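Local coordinates for histidine triad protein (Bacillus subtilis, PDB 1Y23) that binds a zinc ion and, as a histidine triad protein, probably acts on nucleotide substrates as a hydrolase or transferase, at residues B[22-30]-B[63-71]. Residues are numbered along the deposited sequence; the frame is centred on the assembly and turned at random.
Sequences VYEDEHVLA and QYFHAVPKI
Ile71 pushes its CD1 methyl into the hollow between Ala30 and Tyr23, where it lies tight against Ala30 CB at 3.4 Å and beside Tyr23 CB at 3.7 Å. One helical turn earlier Ala67 is the next, smaller bump: Ala67 CB lies 3.7 Å from Tyr23 CE2 and also touches Val28 CG1. A chi1 of 178° swings the Tyr23 ring away from its own N and against Ala67, and Tyr23 OH donates to Asp25 OD2 (2.7 Å), both oxygens lying at the edge of the His66 ring. Asp25 OD1 accepts from the backbone N of His27, an Asx turn, and from that of Val28, completing an Asx motif. Replacing Asp25 by an alanine would probably leave both amides and the Tyr23 hydroxyl without this acceptor and let the turn slacken. At the far end the Gln63 amide lies flat on the His27 ring, planes 10° apart, with CD 3.6 Å above its centre. Val28 CG2 abuts Gln63 O and Tyr64 CA, while the Tyr64 hydroxyl bonds to Val44 O. The arrangement is a bulged beta hairpin at the sheet edge packed against residues 63-66 and the start of helix 67-79, part of the alpha+beta fold of the HIT domain.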
ATOM      1  N   VAL B  22       6.714   7.878  15.618  1.00 34.41           N
ATOM      2  CA  VAL B  22       5.681   8.843  15.288  1.00 33.97           C
ATOM      3  C   VAL B  22       4.337   8.350  15.790  1.00 33.84           C
ATOM      4  O   VAL B  22       3.425   9.136  16.051  1.00 33.08           O
ATOM      5  CB  VAL B  22       5.612   9.075  13.774  1.00 34.72           C
ATOM      6  CG1 VAL B  22       6.962   9.577  13.278  1.00 33.87           C
ATOM      7  CG2 VAL B  22       5.237   7.786  13.067  1.00 33.34           C
ATOM      8  N   TYR B  23       4.226   7.039  15.937  1.00 33.79           N
ATOM      9  CA  TYR B  23       2.998   6.448  16.418  1.00 32.77           C
ATOM     10  C   TYR B  23       3.275   5.100  17.037  1.00 32.46           C
ATOM     11  O   TYR B  23       4.173   4.381  16.603  1.00 33.20           O
ATOM     12  CB  TYR B  23       2.006   6.273  15.275  1.00 33.18           C
ATOM     13  CG  TYR B  23       0.722   5.604  15.702  1.00 32.86           C
ATOM     14  CD1 TYR B  23      -0.347   6.344  16.213  1.00 33.31           C
ATOM     15  CD2 TYR B  23       0.579   4.223  15.609  1.00 32.27           C
ATOM     16  CE1 TYR B  23      -1.532   5.711  16.613  1.00 33.21           C
ATOM     17  CE2 TYR B  23      -0.589   3.588  16.005  1.00 31.66           C
ATOM     18  CZ  TYR B  23      -1.638   4.332  16.500  1.00 31.89           C
ATOM     19  OH  TYR B  23      -2.799   3.689  16.852  1.00 33.49           O
ATOM     20  N   GLU B  24       2.500   4.767  18.064  1.00 32.41           N
ATOM     21  CA  GLU B  24       2.636   3.489  18.736  1.00 32.35           C
ATOM     22  C   GLU B  24       1.443   3.137  19.616  1.00 34.19           C
ATOM     23  O   GLU B  24       0.915   3.986  20.341  1.00 34.01           O
ATOM     24  CB  GLU B  24       3.916   3.442  19.586  1.00 33.73           C
ATOM     25  CG  GLU B  24       4.106   2.101  20.316  1.00 34.03           C
ATOM     26  CD  GLU B  24       5.405   1.988  21.105  1.00 33.54           C
ATOM     27  OE1 GLU B  24       5.629   0.920  21.721  1.00 31.75           O
ATOM     28  OE2 GLU B  24       6.201   2.952  21.114  1.00 37.31           O
ATOM     29  N   ASP B  25       1.011   1.878  19.519  1.00 34.58           N
ATOM     30  CA  ASP B  25      -0.075   1.342  20.339  1.00 33.04           C
ATOM     31  C   ASP B  25       0.264  -0.103  20.669  1.00 32.10           C
ATOM     32  O   ASP B  25       1.418  -0.517  20.559  1.00 32.78           O
ATOM     33  CB  ASP B  25      -1.453   1.441  19.649  1.00 31.77           C
ATOM     34  CG  ASP B  25      -1.551   0.635  18.358  1.00 31.63           C
ATOM     35  OD1 ASP B  25      -1.081  -0.520  18.317  1.00 32.02           O
ATOM     36  OD2 ASP B  25      -2.124   1.161  17.384  1.00 32.58           O
ATOM     37  N   GLU B  26      -0.738  -0.871  21.068  1.00 31.79           N
ATOM     38  CA  GLU B  26      -0.528  -2.259  21.448  1.00 31.22           C
ATOM     39  C   GLU B  26      -0.037  -3.203  20.341  1.00 29.73           C
ATOM     40  O   GLU B  26       0.742  -4.121  20.605  1.00 29.16           O
ATOM     41  CB  GLU B  26      -1.819  -2.803  22.061  1.00 32.63           C
ATOM     42  CG  GLU B  26      -1.706  -4.194  22.647  1.00 34.75           C
ATOM     43  CD  GLU B  26      -2.966  -4.613  23.385  1.00 36.95           C
ATOM     44  OE1 GLU B  26      -3.013  -5.773  23.858  1.00 37.11           O
ATOM     45  OE2 GLU B  26      -3.901  -3.782  23.493  1.00 34.83           O
ATOM     46  N   HIS B  27      -0.466  -2.974  19.105  1.00 28.46           N
ATOM     47  CA  HIS B  27      -0.082  -3.859  18.007  1.00 28.22           C
ATOM     48  C   HIS B  27       0.690  -3.203  16.874  1.00 27.73           C
ATOM     49  O   HIS B  27       1.249  -3.888  16.021  1.00 28.15           O
ATOM     50  CB  HIS B  27      -1.341  -4.497  17.428  1.00 28.13           C
ATOM     51  CG  HIS B  27      -2.254  -5.069  18.465  1.00 27.65           C
ATOM     52  ND1 HIS B  27      -1.929  -6.187  19.203  1.00 24.81           N
ATOM     53  CD2 HIS B  27      -3.478  -4.678  18.886  1.00 26.38           C
ATOM     54  CE1 HIS B  27      -2.918  -6.460  20.034  1.00 26.87           C
ATOM     55  NE2 HIS B  27      -3.869  -5.561  19.862  1.00 25.91           N
ATOM     56  N   VAL B  28       0.724  -1.880  16.867  1.00 26.96           N
ATOM     57  CA  VAL B  28       1.404  -1.166  15.805  1.00 27.06           C
ATOM     58  C   VAL B  28       2.526  -0.252  16.285  1.00 28.13           C
ATOM     59  O   VAL B  28       2.504   0.249  17.407  1.00 29.06           O
ATOM     60  CB  VAL B  28       0.391  -0.319  14.998  1.00 27.15           C
ATOM     61  CG1 VAL B  28       1.072   0.310  13.794  1.00 28.25           C
ATOM     62  CG2 VAL B  28      -0.780  -1.196  14.540  1.00 27.09           C
ATOM     63  N   LEU B  29       3.511  -0.053  15.419  1.00 27.18           N
ATOM     64  CA  LEU B  29       4.628   0.826  15.697  1.00 28.05           C
ATOM     65  C   LEU B  29       5.024   1.499  14.385  1.00 29.95           C
ATOM     66  O   LEU B  29       5.269   0.829  13.371  1.00 30.13           O
ATOM     67  CB  LEU B  29       5.824   0.058  16.266  1.00 28.22           C
ATOM     68  CG  LEU B  29       7.059   0.916  16.615  1.00 29.01           C
ATOM     69  CD1 LEU B  29       6.674   1.999  17.636  1.00 30.60           C
ATOM     70  CD2 LEU B  29       8.155   0.032  17.192  1.00 29.74           C
ATOM     71  N   ALA B  30       5.060   2.828  14.415  1.00 28.18           N
ATOM     72  CA  ALA B  30       5.436   3.631  13.259  1.00 27.14           C
ATOM     73  C   ALA B  30       6.668   4.471  13.611  1.00 28.20           C
ATOM     74  O   ALA B  30       6.800   4.964  14.735  1.00 27.63           O
ATOM     75  CB  ALA B  30       4.286   4.528  12.850  1.00 26.15           C
ATOM     76  N   GLN B  63      -5.987  -4.919  13.694  1.00 21.37           N
ATOM     77  CA  GLN B  63      -5.148  -4.221  14.668  1.00 23.60           C
ATOM     78  C   GLN B  63      -4.034  -3.418  13.989  1.00 25.19           C
ATOM     79  O   GLN B  63      -3.213  -2.806  14.671  1.00 27.06           O
ATOM     80  CB  GLN B  63      -4.491  -5.221  15.630  1.00 22.45           C
ATOM     81  CG  GLN B  63      -5.406  -6.340  16.123  1.00 22.19           C
ATOM     82  CD  GLN B  63      -4.628  -7.457  16.796  1.00 23.93           C
ATOM     83  OE1 GLN B  63      -3.560  -7.848  16.325  1.00 25.64           O
ATOM     84  NE2 GLN B  63      -5.165  -7.986  17.885  1.00 20.31           N
ATOM     85  N   TYR B  64      -4.005  -3.418  12.657  1.00 23.77           N
ATOM     86  CA  TYR B  64      -2.959  -2.715  11.929  1.00 22.48           C
ATOM     87  C   TYR B  64      -3.339  -1.556  11.021  1.00 23.20           C
ATOM     88  O   TYR B  64      -2.904  -0.426  11.240  1.00 23.76           O
ATOM     89  CB  TYR B  64      -2.146  -3.703  11.089  1.00 20.99           C
ATOM     90  CG  TYR B  64      -1.117  -3.024  10.218  1.00 19.29           C
ATOM     91  CD1 TYR B  64       0.105  -2.611  10.739  1.00 19.66           C
ATOM     92  CD2 TYR B  64      -1.394  -2.739   8.876  1.00 21.19           C
ATOM     93  CE1 TYR B  64       1.032  -1.923   9.948  1.00 21.72           C
ATOM     94  CE2 TYR B  64      -0.478  -2.049   8.074  1.00 20.25           C
ATOM     95  CZ  TYR B  64       0.736  -1.645   8.620  1.00 21.61           C
ATOM     96  OH  TYR B  64       1.648  -0.965   7.835  1.00 25.52           O
ATOM     97  N   PHE B  65      -4.139  -1.837   9.997  1.00 23.72           N
ATOM     98  CA  PHE B  65      -4.499  -0.828   9.006  1.00 25.00           C
ATOM     99  C   PHE B  65      -5.089   0.497   9.466  1.00 26.27           C
ATOM    100  O   PHE B  65      -4.842   1.519   8.830  1.00 25.19           O
ATOM    101  CB  PHE B  65      -5.430  -1.425   7.947  1.00 26.08           C
ATOM    102  CG  PHE B  65      -5.662  -0.505   6.768  1.00 29.56           C
ATOM    103  CD1 PHE B  65      -4.611  -0.159   5.918  1.00 29.64           C
ATOM    104  CD2 PHE B  65      -6.918   0.045   6.529  1.00 28.78           C
ATOM    105  CE1 PHE B  65      -4.811   0.723   4.853  1.00 30.90           C
ATOM    106  CE2 PHE B  65      -7.125   0.929   5.465  1.00 30.57           C
ATOM    107  CZ  PHE B  65      -6.068   1.267   4.627  1.00 29.80           C
ATOM    108  N   HIS B  66      -5.873   0.493  10.541  1.00 26.65           N
ATOM    109  CA  HIS B  66      -6.481   1.736  10.996  1.00 26.89           C
ATOM    110  C   HIS B  66      -5.433   2.826  11.260  1.00 26.59           C
ATOM    111  O   HIS B  66      -5.691   4.018  11.056  1.00 28.26           O
ATOM    112  CB  HIS B  66      -7.329   1.511  12.259  1.00 28.25           C
ATOM    113  CG  HIS B  66      -6.525   1.344  13.505  1.00 28.14           C
ATOM    114  ND1 HIS B  66      -6.071   0.118  13.942  1.00 29.43           N
ATOM    115  CD2 HIS B  66      -6.027   2.259  14.372  1.00 28.40           C
ATOM    116  CE1 HIS B  66      -5.324   0.284  15.019  1.00 29.43           C
ATOM    117  NE2 HIS B  66      -5.281   1.575  15.301  1.00 28.41           N
ATOM    118  N   ALA B  67      -4.248   2.425  11.702  1.00 25.55           N
ATOM    119  CA  ALA B  67      -3.188   3.391  11.979  1.00 26.43           C
ATOM    120  C   ALA B  67      -2.662   4.096  10.715  1.00 27.26           C
ATOM    121  O   ALA B  67      -2.213   5.246  10.780  1.00 27.68           O
ATOM    122  CB  ALA B  67      -2.032   2.713  12.716  1.00 25.06           C
ATOM    123  N   VAL B  68      -2.729   3.419   9.569  1.00 26.65           N
ATOM    124  CA  VAL B  68      -2.243   3.991   8.316  1.00 25.70           C
ATOM    125  C   VAL B  68      -2.899   5.329   7.954  1.00 26.08           C
ATOM    126  O   VAL B  68      -2.211   6.311   7.664  1.00 26.44           O
ATOM    127  CB  VAL B  68      -2.417   2.975   7.149  1.00 25.00           C
ATOM    128  CG1 VAL B  68      -2.121   3.641   5.800  1.00 24.07           C
ATOM    129  CG2 VAL B  68      -1.476   1.802   7.366  1.00 22.01           C
ATOM    130  N   PRO B  69      -4.238   5.389   7.961  1.00 25.93           N
ATOM    131  CA  PRO B  69      -4.912   6.647   7.625  1.00 26.25           C
ATOM    132  C   PRO B  69      -4.564   7.757   8.617  1.00 27.11           C
ATOM    133  O   PRO B  69      -4.298   8.897   8.222  1.00 27.76           O
ATOM    134  CB  PRO B  69      -6.389   6.264   7.673  1.00 25.11           C
ATOM    135  CG  PRO B  69      -6.367   4.820   7.246  1.00 24.11           C
ATOM    136  CD  PRO B  69      -5.210   4.286   8.054  1.00 25.19           C
ATOM    137  N   LYS B  70      -4.558   7.417   9.903  1.00 26.01           N
ATOM    138  CA  LYS B  70      -4.245   8.392  10.941  1.00 26.96           C
ATOM    139  C   LYS B  70      -2.856   8.983  10.712  1.00 27.04           C
ATOM    140  O   LYS B  70      -2.688  10.202  10.679  1.00 27.71           O
ATOM    141  CB  LYS B  70      -4.292   7.739  12.326  1.00 26.41           C
ATOM    142  CG  LYS B  70      -5.637   7.152  12.716  1.00 28.82           C
ATOM    143  CD  LYS B  70      -5.531   6.459  14.069  1.00 29.41           C
ATOM    144  CE  LYS B  70      -6.883   6.084  14.638  1.00 28.09           C
ATOM    145  NZ  LYS B  70      -7.570   5.057  13.844  1.00 28.94           N
ATOM    146  N   ILE B  71      -1.868   8.113  10.557  1.00 27.28           N
ATOM    147  CA  ILE B  71      -0.501   8.557  10.340  1.00 27.40           C
ATOM    148  C   ILE B  71      -0.386   9.357   9.051  1.00 28.14           C
ATOM    149  O   ILE B  71       0.311  10.374   9.005  1.00 29.61           O
ATOM    150  CB  ILE B  71       0.463   7.354  10.319  1.00 26.05           C
ATOM    151  CG1 ILE B  71       0.418   6.660  11.689  1.00 25.54           C
ATOM    152  CG2 ILE B  71       1.879   7.812  10.002  1.00 26.47           C
ATOM    153  CD1 ILE B  71       1.192   5.351  11.774  1.00 21.12           C
TER